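Local coordinates for porin protein associated with imipenem resistance (Acinetobacter baumannii, PDB 4FUV) that forms an eight-stranded beta-barrel in the outer membrane and is associated with imipenem resistance, probably through a role in ornithine and imipenem transport, at residues G20-V25 with N78-P83; R82-G85 with W91-G94; R118-R121 with D126-A129. One frame throughout, in Å; residues are numbered along the deposited sequence.

How the interactions relate
Interaction 2 begins where interaction 1 ends, and interaction 3 opens after both have closed. Interaction 1 reaches across the barrel interior from strand 20-26 to strand 64-81, and interaction 2 fastens the turn after that strand to helix 90-94; they share Arg82 and Pro83, with centres about 12 Å apart, on one side of the chain's centre. Interaction 3 lies on the opposite side, its centre about 44 Å from that of interaction 1 and about 49 Å from that of interaction 2. It is a small hairpin that meets the second subunit. The interior charges and the detergent-coated turn thus adjoin through Arg82, and only the subunit contact is remote.

Interaction 1: residues G20-V25 with N78-P83. With C8E ((hydroxyethyloxy)tri(ethyloxy)octane), chain F.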
ATOM      1  N   GLY A  20     -20.591  35.663  -9.193  1.00 33.42           N
ATOM      2  CA  GLY A  20     -21.011  34.289  -9.347  1.00 27.04           C
ATOM      3  C   GLY A  20     -21.215  33.548  -8.051  1.00 29.93           C
ATOM      4  O   GLY A  20     -21.286  34.132  -6.964  1.00 24.48           O
ATOM      5  N   ALA A  21     -21.309  32.234  -8.178  1.00 23.79           N
ATOM      6  CA  ALA A  21     -21.596  31.373  -7.049  1.00 23.74           C
ATOM      7  C   ALA A  21     -20.930  30.025  -7.286  1.00 29.11           C
ATOM      8  O   ALA A  21     -20.529  29.693  -8.405  1.00 32.40           O
ATOM      9  CB  ALA A  21     -23.097  31.212  -6.872  1.00 24.87           C
ATOM     10  N   ARG A  22     -20.776  29.247  -6.233  1.00 26.62           N
ATOM     11  CA  ARG A  22     -20.208  27.933  -6.421  1.00 26.92           C
ATOM     12  C   ARG A  22     -20.890  26.928  -5.518  1.00 29.05           C
ATOM     13  O   ARG A  22     -21.420  27.288  -4.468  1.00 28.84           O
ATOM     14  CB  ARG A  22     -18.691  27.954  -6.203  1.00 24.24           C
ATOM     15  CG  ARG A  22     -18.226  28.054  -4.753  1.00 29.00           C
ATOM     16  CD  ARG A  22     -16.705  28.182  -4.650  1.00 26.92           C
ATOM     17  NE  ARG A  22     -16.275  28.375  -3.264  1.00 20.18           N
ATOM     18  CZ  ARG A  22     -15.191  29.050  -2.883  1.00 23.45           C
ATOM     19  NH1 ARG A  22     -14.381  29.614  -3.785  1.00 23.81           N
ATOM     20  NH2 ARG A  22     -14.908  29.154  -1.584  1.00 20.70           N
ATOM     21  N   ALA A  23     -20.894  25.677  -5.959  1.00 25.97           N
ATOM     22  CA  ALA A  23     -21.362  24.561  -5.155  1.00 28.17           C
ATOM     23  C   ALA A  23     -20.154  23.712  -4.827  1.00 32.73           C
ATOM     24  O   ALA A  23     -19.285  23.516  -5.679  1.00 34.93           O
ATOM     25  CB  ALA A  23     -22.387  23.740  -5.932  1.00 27.47           C
ATOM     26  N   GLU A  24     -20.099  23.194  -3.601  1.00 28.12           N
ATOM     27  CA  GLU A  24     -18.920  22.479  -3.163  1.00 31.41           C
ATOM     28  C   GLU A  24     -19.255  21.371  -2.177  1.00 33.71           C
ATOM     29  O   GLU A  24     -20.272  21.415  -1.479  1.00 41.03           O
ATOM     30  CB  GLU A  24     -17.903  23.454  -2.548  1.00 24.75           C
ATOM     31  CG  GLU A  24     -18.354  24.092  -1.218  1.00 24.90           C
ATOM     32  CD  GLU A  24     -17.766  25.490  -0.998  1.00 28.11           C
ATOM     33  OE1 GLU A  24     -17.435  26.171  -1.997  1.00 31.26           O
ATOM     34  OE2 GLU A  24     -17.625  25.907   0.166  1.00 27.28           O
ATOM     35  N   VAL A  25     -18.381  20.376  -2.151  1.00 26.07           N
ATOM     36  CA  VAL A  25     -18.466  19.256  -1.235  1.00 28.33           C
ATOM     37  C   VAL A  25     -17.053  19.009  -0.708  1.00 35.35           C
ATOM     38  O   VAL A  25     -16.074  19.005  -1.466  1.00 37.75           O
ATOM     39  CB  VAL A  25     -19.037  17.996  -1.932  1.00 37.47           C
ATOM     40  CG1 VAL A  25     -18.247  17.650  -3.203  1.00 37.88           C
ATOM     41  CG2 VAL A  25     -19.080  16.827  -0.986  1.00 33.26           C
ATOM     42  N   ASN A  78     -13.807  34.278   2.954  1.00 19.29           N
ATOM     43  CA  ASN A  78     -12.417  34.275   2.501  1.00 18.89           C
ATOM     44  C   ASN A  78     -12.116  35.339   1.471  1.00 20.85           C
ATOM     45  O   ASN A  78     -12.913  35.577   0.556  1.00 24.48           O
ATOM     46  CB  ASN A  78     -12.033  32.918   1.901  1.00 21.50           C
ATOM     47  CG  ASN A  78     -12.043  31.822   2.923  1.00 24.87           C
ATOM     48  OD1 ASN A  78     -11.703  32.057   4.069  1.00 37.34           O
ATOM     49  ND2 ASN A  78     -12.437  30.617   2.516  1.00 31.82           N
ATOM     50  N   ALA A  79     -10.953  35.959   1.616  1.00 20.46           N
ATOM     51  CA  ALA A  79     -10.330  36.680   0.500  1.00 21.44           C
ATOM     52  C   ALA A  79      -9.613  35.656  -0.370  1.00 20.69           C
ATOM     53  O   ALA A  79      -8.961  34.739   0.148  1.00 25.43           O
ATOM     54  CB  ALA A  79      -9.340  37.704   1.021  1.00 19.29           C
ATOM     55  N   GLU A  80      -9.728  35.794  -1.688  1.00 22.46           N
ATOM     56  CA  GLU A  80      -8.950  34.960  -2.597  1.00 23.91           C
ATOM     57  C   GLU A  80      -7.987  35.818  -3.427  1.00 22.77           C
ATOM     58  O   GLU A  80      -8.390  36.747  -4.128  1.00 28.83           O
ATOM     59  CB  GLU A  80      -9.861  34.127  -3.510  1.00 18.46           C
ATOM     60  CG  GLU A  80     -10.915  33.319  -2.748  1.00 28.22           C
ATOM     61  CD  GLU A  80     -11.700  32.381  -3.653  1.00 32.16           C
ATOM     62  OE1 GLU A  80     -11.747  32.617  -4.884  1.00 27.52           O
ATOM     63  OE2 GLU A  80     -12.264  31.399  -3.128  1.00 31.33           O
ATOM     64  N   ILE A  81      -6.711  35.495  -3.338  1.00 29.87           N
ATOM     65  CA  ILE A  81      -5.693  36.251  -4.042  1.00 23.52           C
ATOM     66  C   ILE A  81      -5.113  35.426  -5.179  1.00 26.98           C
ATOM     67  O   ILE A  81      -4.565  34.346  -4.962  1.00 29.21           O
ATOM     68  CB  ILE A  81      -4.564  36.726  -3.098  1.00 27.55           C
ATOM     69  CG1 ILE A  81      -5.104  37.754  -2.100  1.00 29.07           C
ATOM     70  CG2 ILE A  81      -3.410  37.362  -3.921  1.00 19.34           C
ATOM     71  CD1 ILE A  81      -5.524  37.200  -0.772  1.00 45.25           C
ATOM     72  N   ARG A  82      -5.239  35.956  -6.393  1.00 21.40           N
ATOM     73  CA  ARG A  82      -4.751  35.280  -7.590  1.00 24.11           C
ATOM     74  C   ARG A  82      -3.522  36.002  -8.129  1.00 20.85           C
ATOM     75  O   ARG A  82      -3.658  37.063  -8.733  1.00 24.23           O
ATOM     76  CB  ARG A  82      -5.858  35.256  -8.654  1.00 19.62           C
ATOM     77  CG  ARG A  82      -7.031  34.354  -8.311  1.00 21.01           C
ATOM     78  CD  ARG A  82      -8.195  34.488  -9.339  1.00 19.69           C
ATOM     79  NE  ARG A  82      -8.977  33.254  -9.417  1.00 19.76           N
ATOM     80  CZ  ARG A  82      -9.776  32.810  -8.443  1.00 28.16           C
ATOM     81  NH1 ARG A  82      -9.928  33.506  -7.318  1.00 19.17           N
ATOM     82  NH2 ARG A  82     -10.445  31.677  -8.605  1.00 22.67           N
ATOM     83  N   PRO A  83      -2.318  35.448  -7.880  1.00 23.29           N
ATOM     84  CA  PRO A  83      -1.085  36.123  -8.324  1.00 27.60           C
ATOM     85  C   PRO A  83      -1.048  36.314  -9.842  1.00 29.45           C
ATOM     86  O   PRO A  83      -0.436  37.262 -10.315  1.00 24.83           O
ATOM     87  CB  PRO A  83       0.036  35.172  -7.856  1.00 27.11           C
ATOM     88  CG  PRO A  83      -0.555  34.494  -6.629  1.00 25.33           C
ATOM     89  CD  PRO A  83      -2.033  34.301  -6.994  1.00 23.29           C
TER
HETATM   90  C4  C8E F 305     -13.441  18.470 -10.254  1.00 59.79           C
HETATM   91  C5  C8E F 305     -14.418  18.953  -9.190  1.00 54.81           C
HETATM   92  C6  C8E F 305     -15.851  18.945  -9.716  1.00 57.49           C
HETATM   93  C7  C8E F 305     -16.829  18.540  -8.617  1.00 54.52           C
HETATM   94  O9  C8E F 305     -20.594  19.950  -5.842  1.00 60.58           O
HETATM   95  C10 C8E F 305     -21.946  19.553  -5.752  1.00 69.69           C
HETATM   96  C11 C8E F 305     -22.366  19.481  -4.284  1.00 76.79           C
HETATM   97  O12 C8E F 305     -23.149  20.599  -3.903  1.00 78.58           O
HETATM   98  C13 C8E F 305     -24.057  20.289  -2.867  1.00 72.65           C
HETATM   99  C14 C8E F 305     -25.243  21.244  -2.904  1.00 71.94           C
HETATM  100  C16 C8E F 305     -26.283  22.556   0.384  1.00 57.38           C
HETATM  101  C17 C8E F 305     -26.209  23.616   1.478  1.00 60.42           C
HETATM  102  O18 C8E F 305     -27.152  23.318   2.484  1.00 69.78           O
HETATM  103  C19 C8E F 305     -26.884  22.096   3.131  1.00 65.86           C
HETATM  104  C20 C8E F 305     -27.785  21.960   4.355  1.00 67.87           C
HETATM  105  O21 C8E F 305     -28.429  20.706   4.301  1.00 67.59           O
HETATM  106  O   HOH W   1     -12.335  30.329  -0.680  1.00 21.32           O
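The guanidinium of Arg22 and the carboxylate of Glu80 meet edge to edge, their planes only 24° apart. At the guanidinium edge, Arg22 NH1 gives a hydrogen bond within a salt bridge to Glu80 OE2 (2.8 Å), which accepts it on its syn side. Water 1 lies at the same edge, taking a bond from Arg22 NH2 and giving one to Glu80 OE2 (2.7 Å), so this oxygen is held twice. The other oxygen, Glu80 OE1, is met on its anti side, somewhat out of the carboxylate plane, by Arg82 NH1 at 3.2 Å, with OE1 in the plane of the Arg82 guanidinium. Arg22 NE reaches back to Glu24 OE1 (2.8 Å), a bond tilted 25° from the guanidinium plane. The Arg22 and Glu80 chains are both extended and approach from opposite directions, bridging strands whose nearest CA atoms, of Arg22 and Asn78, are 13.4 Å apart. Lys218, Tyr76 and Asn49 meet Glu24 OE2. The strands belong to the barrel wall, and their charged side chains join across its interior. Alternating charges run from Glu24 through Arg22 and Glu80 to Arg82, so each buried carboxylate lies between cations, which probably favours its ionised form.

Interaction 2: residues R82-G85 with W91-G94. With C8E ((hydroxyethyloxy)tri(ethyloxy)octane), chain E; C8E ((hydroxyethyloxy)tri(ethyloxy)octane), chain H.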
ATOM      1  N   ARG A  82      -5.239  35.956  -6.393  1.00 21.40           N
ATOM      2  CA  ARG A  82      -4.751  35.280  -7.590  1.00 24.11           C
ATOM      3  C   ARG A  82      -3.522  36.002  -8.129  1.00 20.85           C
ATOM      4  O   ARG A  82      -3.658  37.063  -8.733  1.00 24.23           O
ATOM      5  CB  ARG A  82      -5.858  35.256  -8.654  1.00 19.62           C
ATOM      6  CG  ARG A  82      -7.031  34.354  -8.311  1.00 21.01           C
ATOM      7  CD  ARG A  82      -8.195  34.488  -9.339  1.00 19.69           C
ATOM      8  NE  ARG A  82      -8.977  33.254  -9.417  1.00 19.76           N
ATOM      9  CZ  ARG A  82      -9.776  32.810  -8.443  1.00 28.16           C
ATOM     10  NH1 ARG A  82      -9.928  33.506  -7.318  1.00 19.17           N
ATOM     11  NH2 ARG A  82     -10.445  31.677  -8.605  1.00 22.67           N
ATOM     12  N   PRO A  83      -2.318  35.448  -7.880  1.00 23.29           N
ATOM     13  CA  PRO A  83      -1.085  36.123  -8.324  1.00 27.60           C
ATOM     14  C   PRO A  83      -1.048  36.314  -9.842  1.00 29.45           C
ATOM     15  O   PRO A  83      -0.436  37.262 -10.315  1.00 24.83           O
ATOM     16  CB  PRO A  83       0.036  35.172  -7.856  1.00 27.11           C
ATOM     17  CG  PRO A  83      -0.555  34.494  -6.629  1.00 25.33           C
ATOM     18  CD  PRO A  83      -2.033  34.301  -6.994  1.00 23.29           C
ATOM     19  N   TRP A  84      -1.729  35.445 -10.583  1.00 23.49           N
ATOM     20  CA  TRP A  84      -1.785  35.549 -12.031  1.00 22.15           C
ATOM     21  C   TRP A  84      -3.211  35.845 -12.518  1.00 23.77           C
ATOM     22  O   TRP A  84      -3.641  35.391 -13.586  1.00 26.20           O
ATOM     23  CB  TRP A  84      -1.228  34.271 -12.653  1.00 31.32           C
ATOM     24  CG  TRP A  84       0.141  33.936 -12.117  1.00 29.74           C
ATOM     25  CD1 TRP A  84       1.349  34.416 -12.563  1.00 27.72           C
ATOM     26  CD2 TRP A  84       0.455  33.086 -11.013  1.00 26.64           C
ATOM     27  NE1 TRP A  84       2.379  33.891 -11.828  1.00 32.51           N
ATOM     28  CE2 TRP A  84       1.841  33.066 -10.863  1.00 34.45           C
ATOM     29  CE3 TRP A  84      -0.340  32.318 -10.150  1.00 34.24           C
ATOM     30  CZ2 TRP A  84       2.479  32.327  -9.877  1.00 28.01           C
ATOM     31  CZ3 TRP A  84       0.293  31.583  -9.176  1.00 28.73           C
ATOM     32  CH2 TRP A  84       1.686  31.589  -9.045  1.00 35.63           C
ATOM     33  N   GLY A  85      -3.912  36.658 -11.738  1.00 23.41           N
ATOM     34  CA  GLY A  85      -5.323  36.908 -11.943  1.00 22.63           C
ATOM     35  C   GLY A  85      -5.724  37.502 -13.275  1.00 34.63           C
ATOM     36  O   GLY A  85      -6.861  37.290 -13.714  1.00 24.25           O
ATOM     37  N   TRP A  91      -5.050  27.828 -16.429  1.00 27.25           N
ATOM     38  CA  TRP A  91      -4.386  27.248 -15.262  1.00 27.85           C
ATOM     39  C   TRP A  91      -3.858  28.347 -14.350  1.00 30.35           C
ATOM     40  O   TRP A  91      -4.103  28.337 -13.139  1.00 38.12           O
ATOM     41  CB  TRP A  91      -3.275  26.298 -15.701  1.00 34.70           C
ATOM     42  CG  TRP A  91      -3.706  25.431 -16.828  1.00 45.41           C
ATOM     43  CD1 TRP A  91      -3.170  25.384 -18.081  1.00 54.98           C
ATOM     44  CD2 TRP A  91      -4.800  24.501 -16.828  1.00 56.21           C
ATOM     45  NE1 TRP A  91      -3.848  24.473 -18.854  1.00 58.60           N
ATOM     46  CE2 TRP A  91      -4.850  23.919 -18.107  1.00 61.48           C
ATOM     47  CE3 TRP A  91      -5.733  24.108 -15.865  1.00 60.79           C
ATOM     48  CZ2 TRP A  91      -5.802  22.957 -18.449  1.00 60.95           C
ATOM     49  CZ3 TRP A  91      -6.672  23.155 -16.206  1.00 60.73           C
ATOM     50  CH2 TRP A  91      -6.702  22.592 -17.487  1.00 59.86           C
ATOM     51  N   ALA A  92      -3.165  29.317 -14.937  1.00 30.89           N
ATOM     52  CA  ALA A  92      -2.599  30.424 -14.170  1.00 33.76           C
ATOM     53  C   ALA A  92      -3.664  31.257 -13.451  1.00 28.82           C
ATOM     54  O   ALA A  92      -3.497  31.588 -12.283  1.00 28.69           O
ATOM     55  CB  ALA A  92      -1.758  31.311 -15.051  1.00 32.94           C
ATOM     56  N   GLN A  93      -4.732  31.616 -14.158  1.00 28.11           N
ATOM     57  CA  GLN A  93      -5.807  32.435 -13.574  1.00 28.16           C
ATOM     58  C   GLN A  93      -6.511  31.721 -12.414  1.00 24.47           C
ATOM     59  O   GLN A  93      -6.994  32.365 -11.470  1.00 25.61           O
ATOM     60  CB  GLN A  93      -6.827  32.846 -14.647  1.00 28.12           C
ATOM     61  CG  GLN A  93      -7.874  33.885 -14.192  1.00 29.19           C
ATOM     62  CD  GLN A  93      -9.041  33.265 -13.423  1.00 36.39           C
ATOM     63  OE1 GLN A  93      -9.315  32.066 -13.549  1.00 26.48           O
ATOM     64  NE2 GLN A  93      -9.724  34.080 -12.612  1.00 29.57           N
ATOM     65  N   GLY A  94      -6.550  30.396 -12.487  1.00 22.72           N
ATOM     66  CA  GLY A  94      -7.250  29.585 -11.498  1.00 27.77           C
ATOM     67  C   GLY A  94      -6.525  29.381 -10.180  1.00 28.21           C
ATOM     68  O   GLY A  94      -7.119  28.896  -9.199  1.00 29.80           O
TER
HETATM   69  C5  C8E E 304       3.101  33.653  -4.662  1.00 38.25           C
HETATM   70  C6  C8E E 304       4.194  33.955  -5.685  1.00 39.68           C
HETATM   71  C7  C8E E 304       3.707  34.911  -6.764  1.00 39.77           C
HETATM   72  C8  C8E E 304       4.436  34.668  -8.080  1.00 47.44           C
HETATM   73  O9  C8E E 304       4.688  35.902  -8.714  1.00 57.80           O
HETATM   74  C10 C8E E 304       4.618  35.846 -10.127  1.00 48.52           C
HETATM   75  C11 C8E E 304       5.584  34.821 -10.703  1.00 44.76           C
HETATM   76  O12 C8E E 304       5.268  34.723 -12.071  1.00 53.97           O
HETATM   77  C13 C8E E 304       5.630  33.509 -12.686  1.00 54.26           C
HETATM   78  C14 C8E E 304       4.976  33.520 -14.061  1.00 54.11           C
HETATM   79  O15 C8E E 304       4.169  32.381 -14.268  1.00 65.24           O
HETATM   80  C16 C8E E 304       3.561  32.412 -15.544  1.00 70.68           C
HETATM   81  C17 C8E E 304       2.128  32.933 -15.443  1.00 70.65           C
HETATM   82  O18 C8E E 304       1.679  33.534 -16.649  1.00 74.30           O
HETATM   83  C19 C8E E 304       1.586  34.945 -16.558  1.00 67.33           C
HETATM   84  C20 C8E E 304       0.500  35.316 -15.564  1.00 71.24           C
HETATM   85  O21 C8E E 304       0.026  36.617 -15.776  1.00 73.28           O
HETATM   86  C1  C8E H 307       3.850  28.999 -11.589  1.00 48.09           C
HETATM   87  C2  C8E H 307       2.414  29.324 -12.008  1.00 49.72           C
HETATM   88  C3  C8E H 307       2.272  29.306 -13.527  1.00 51.17           C
HETATM   89  C4  C8E H 307       1.022  28.552 -13.971  1.00 44.96           C
HETATM   90  C5  C8E H 307       0.730  28.833 -15.447  1.00 48.30           C
HETATM   91  C6  C8E H 307       0.499  27.527 -16.210  1.00 50.16           C
HETATM   92  O   HOH W   2     -10.581  30.892 -11.553  1.00 28.62           O
HETATM   93  O   HOH W   3      -3.749  33.415 -10.272  1.00 20.51           O
HETATM   94  O   HOH W   4      -8.933  36.908 -12.072  1.00 40.83           O
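Arg82 and Gln93 make the direct polar contact: Arg82 NE donates a weak, bent hydrogen bond to Gln93 O (3.0 Å). The Gln93 carbonyl oxygen lies at the guanidinium edge, while the side-chain amide passes across the CD-NE end of Arg82, its plane 27° from the guanidinium. Gln93 NE2 and Arg82 NE, both donors, touch without a hydrogen bond. Chi1 (-171°, CG anti to the backbone N) sets Gln93 CG against Gly85 O, and the bend at chi2 brings the amide over to Arg82.

Water carries most of the remaining polar links. Water 2 accepts from Arg82 NH2 and donates to Gln93 OE1 (2.6 Å). Water 3 joins Trp84 N to Ala92 O, donating to the latter at 2.7 Å, and water 4 donates to Gly85 O while accepting from Gln93 NE2 (3.0 Å). Residues 82-85 form a type I beta turn after strand 64-81, and these bridges tie it to helix 90-94, which precedes the next barrel strand, 95-114. The turn's own bond, Gly85 N to Arg82 O, is weak.

Apolar contact is made by Trp84 CB on Ala92 CB (3.8 Å). Beyond CB the indole leads away from the helix: Pro83 CB lies over one face, offset toward the rim, and C2 of the chain H detergent lies over the opposite face. At the indole edge, Trp84 NE1 donates a nearly straight hydrogen bond to O12 of the chain E detergent (3.0 Å, 171°). The chain H detergent also touches Ala92, its C5 lying 3.5 Å from Ala92 CB.

Interaction 3: residues R118-R121 with D126-A129; sequences RSFR and DFIA. With SO4 (sulfate ion), chain B.
Residues 118-121 and 126-129 pair in a short antiparallel beta hairpin, strands 119-122 and 125-129, with Phe120 opposite Phe127, and its backbone bonds set the register. Phe120 and Phe127 form the hydrogen-bonded pair, with Phe127 N to Phe120 O at 2.8 Å and Phe120 N to Phe127 O at 2.9 Å. Ala129 N adds a bond to Arg118 O (3.0 Å). Ser119 with Ile128 and Arg121 with Asp126 are non-hydrogen-bonded pairs.

On the face carrying the phenylalanines, Phe120 has CG between its backbone N and carbonyl carbon (chi1 63°), which turns the ring across the partner strand. Phe127 CB sits over one ring face, 3.7 Å from the centroid, in a CH-pi contact, while Ala129 N lies at the ring edge. The two rings are nearly parallel (26°) but slid apart, with little overlap. Leu194 of helix 194-207 packs against both phenylalanines, so the hairpin is held to the helix as well as to strand 177-187, with which Ile128 shares a backbone bond.

On the other face, Arg121 NH1 forms a salt bridge with Asp126 OD1 (2.8 Å). The oxygen lies in the guanidinium plane, but the nitrogen approaches from above the carboxylate plane, and the two planes are 53° apart. Asp126 OD2 turns to the second subunit, meeting Arg118 NE and Ser119 N of that chain; the reciprocal bonds make a symmetric pair. Arg118, bent at chi2 and chi3, also binds a sulfate, probably from the crystallisation liquor: O2 accepts from NH1 (2.8 Å) and NH2 (3.1 Å) of Arg118.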
ATOM      1  N   ARG A 118      -8.482 -10.372  16.803  1.00 27.06           N
ATOM      2  CA  ARG A 118      -7.685  -9.568  15.879  1.00 26.45           C
ATOM      3  C   ARG A 118      -6.872  -8.497  16.595  1.00 32.80           C
ATOM      4  O   ARG A 118      -7.299  -7.932  17.612  1.00 25.83           O
ATOM      5  CB  ARG A 118      -8.550  -8.923  14.777  1.00 26.31           C
ATOM      6  CG  ARG A 118      -9.329  -9.916  13.913  1.00 28.43           C
ATOM      7  CD  ARG A 118      -8.442 -11.017  13.332  1.00 28.47           C
ATOM      8  NE  ARG A 118      -7.401 -10.483  12.453  1.00 30.69           N
ATOM      9  CZ  ARG A 118      -7.554 -10.310  11.141  1.00 38.64           C
ATOM     10  NH1 ARG A 118      -8.709 -10.618  10.562  1.00 28.75           N
ATOM     11  NH2 ARG A 118      -6.555  -9.825  10.408  1.00 38.42           N
ATOM     12  N   SER A 119      -5.696  -8.214  16.051  1.00 26.93           N
ATOM     13  CA  SER A 119      -4.857  -7.157  16.594  1.00 27.43           C
ATOM     14  C   SER A 119      -5.308  -5.774  16.119  1.00 30.68           C
ATOM     15  O   SER A 119      -5.910  -5.622  15.058  1.00 25.38           O
ATOM     16  CB  SER A 119      -3.392  -7.379  16.218  1.00 28.91           C
ATOM     17  OG  SER A 119      -3.235  -7.357  14.818  1.00 31.88           O
ATOM     18  N   PHE A 120      -5.013  -4.780  16.940  1.00 30.63           N
ATOM     19  CA  PHE A 120      -5.310  -3.394  16.656  1.00 29.41           C
ATOM     20  C   PHE A 120      -4.355  -2.592  17.527  1.00 28.36           C
ATOM     21  O   PHE A 120      -3.797  -3.122  18.496  1.00 27.94           O
ATOM     22  CB  PHE A 120      -6.773  -3.067  16.981  1.00 34.74           C
ATOM     23  CG  PHE A 120      -7.136  -3.222  18.449  1.00 31.93           C
ATOM     24  CD1 PHE A 120      -7.351  -4.478  18.998  1.00 30.81           C
ATOM     25  CD2 PHE A 120      -7.281  -2.107  19.266  1.00 27.36           C
ATOM     26  CE1 PHE A 120      -7.679  -4.620  20.335  1.00 29.56           C
ATOM     27  CE2 PHE A 120      -7.622  -2.247  20.615  1.00 31.14           C
ATOM     28  CZ  PHE A 120      -7.821  -3.494  21.143  1.00 31.28           C
ATOM     29  N   ARG A 121      -4.170  -1.324  17.192  1.00 23.86           N
ATOM     30  CA  ARG A 121      -3.129  -0.507  17.823  1.00 30.35           C
ATOM     31  C   ARG A 121      -3.746   0.739  18.442  1.00 35.43           C
ATOM     32  O   ARG A 121      -4.553   1.413  17.802  1.00 28.24           O
ATOM     33  CB  ARG A 121      -2.089  -0.099  16.771  1.00 31.98           C
ATOM     34  CG  ARG A 121      -0.808   0.533  17.300  1.00 30.42           C
ATOM     35  CD  ARG A 121       0.248   0.525  16.173  1.00 38.83           C
ATOM     36  NE  ARG A 121       1.508   1.178  16.533  1.00 35.57           N
ATOM     37  CZ  ARG A 121       2.446   0.642  17.310  1.00 48.76           C
ATOM     38  NH1 ARG A 121       2.270  -0.561  17.846  1.00 43.36           N
ATOM     39  NH2 ARG A 121       3.563   1.318  17.564  1.00 51.94           N
ATOM     40  N   ASP A 126       0.310  -2.256  20.638  1.00 29.54           N
ATOM     41  CA  ASP A 126      -0.496  -3.300  20.022  1.00 32.91           C
ATOM     42  C   ASP A 126      -1.343  -4.019  21.067  1.00 33.07           C
ATOM     43  O   ASP A 126      -0.871  -4.289  22.176  1.00 27.00           O
ATOM     44  CB  ASP A 126       0.398  -4.306  19.303  1.00 34.44           C
ATOM     45  CG  ASP A 126       1.133  -3.690  18.115  1.00 29.15           C
ATOM     46  OD1 ASP A 126       0.572  -2.786  17.461  1.00 28.94           O
ATOM     47  OD2 ASP A 126       2.266  -4.113  17.837  1.00 37.65           O
ATOM     48  N   PHE A 127      -2.587  -4.313  20.688  1.00 26.64           N
ATOM     49  CA  PHE A 127      -3.528  -5.059  21.505  1.00 30.60           C
ATOM     50  C   PHE A 127      -4.191  -6.119  20.636  1.00 28.96           C
ATOM     51  O   PHE A 127      -4.241  -5.984  19.421  1.00 27.17           O
ATOM     52  CB  PHE A 127      -4.618  -4.144  22.065  1.00 25.38           C
ATOM     53  CG  PHE A 127      -4.131  -3.163  23.093  1.00 31.41           C
ATOM     54  CD1 PHE A 127      -3.583  -1.952  22.705  1.00 29.54           C
ATOM     55  CD2 PHE A 127      -4.255  -3.440  24.452  1.00 26.18           C
ATOM     56  CE1 PHE A 127      -3.143  -1.036  23.650  1.00 33.31           C
ATOM     57  CE2 PHE A 127      -3.820  -2.538  25.404  1.00 26.46           C
ATOM     58  CZ  PHE A 127      -3.262  -1.320  24.997  1.00 28.05           C
ATOM     59  N   ILE A 128      -4.700  -7.174  21.267  1.00 30.12           N
ATOM     60  CA  ILE A 128      -5.472  -8.183  20.554  1.00 31.42           C
ATOM     61  C   ILE A 128      -6.811  -8.368  21.253  1.00 26.76           C
ATOM     62  O   ILE A 128      -6.855  -8.693  22.440  1.00 27.12           O
ATOM     63  CB  ILE A 128      -4.739  -9.543  20.494  1.00 30.52           C
ATOM     64  CG1 ILE A 128      -3.638  -9.509  19.421  1.00 27.39           C
ATOM     65  CG2 ILE A 128      -5.727 -10.667  20.177  1.00 27.14           C
ATOM     66  CD1 ILE A 128      -2.724 -10.748  19.435  1.00 26.92           C
ATOM     67  N   ALA A 129      -7.896  -8.175  20.505  1.00 26.59           N
ATOM     68  CA  ALA A 129      -9.244  -8.243  21.056  1.00 27.27           C
ATOM     69  C   ALA A 129      -9.587  -9.644  21.565  1.00 31.33           C
ATOM     70  O   ALA A 129      -9.285 -10.646  20.912  1.00 29.51           O
ATOM     71  CB  ALA A 129     -10.258  -7.803  20.011  1.00 31.92           C
TER
HETATM   72  S   SO4 B 301      -7.514 -10.186   6.941  1.00 81.15           S
HETATM   73  O1  SO4 B 301      -6.208  -9.562   7.131  1.00 74.77           O
HETATM   74  O2  SO4 B 301      -8.433  -9.718   7.976  1.00 83.56           O
HETATM   75  O3  SO4 B 301      -8.046  -9.809   5.634  1.00 88.52           O
HETATM   76  O4  SO4 B 301      -7.380 -11.641   7.016  1.00 75.48           O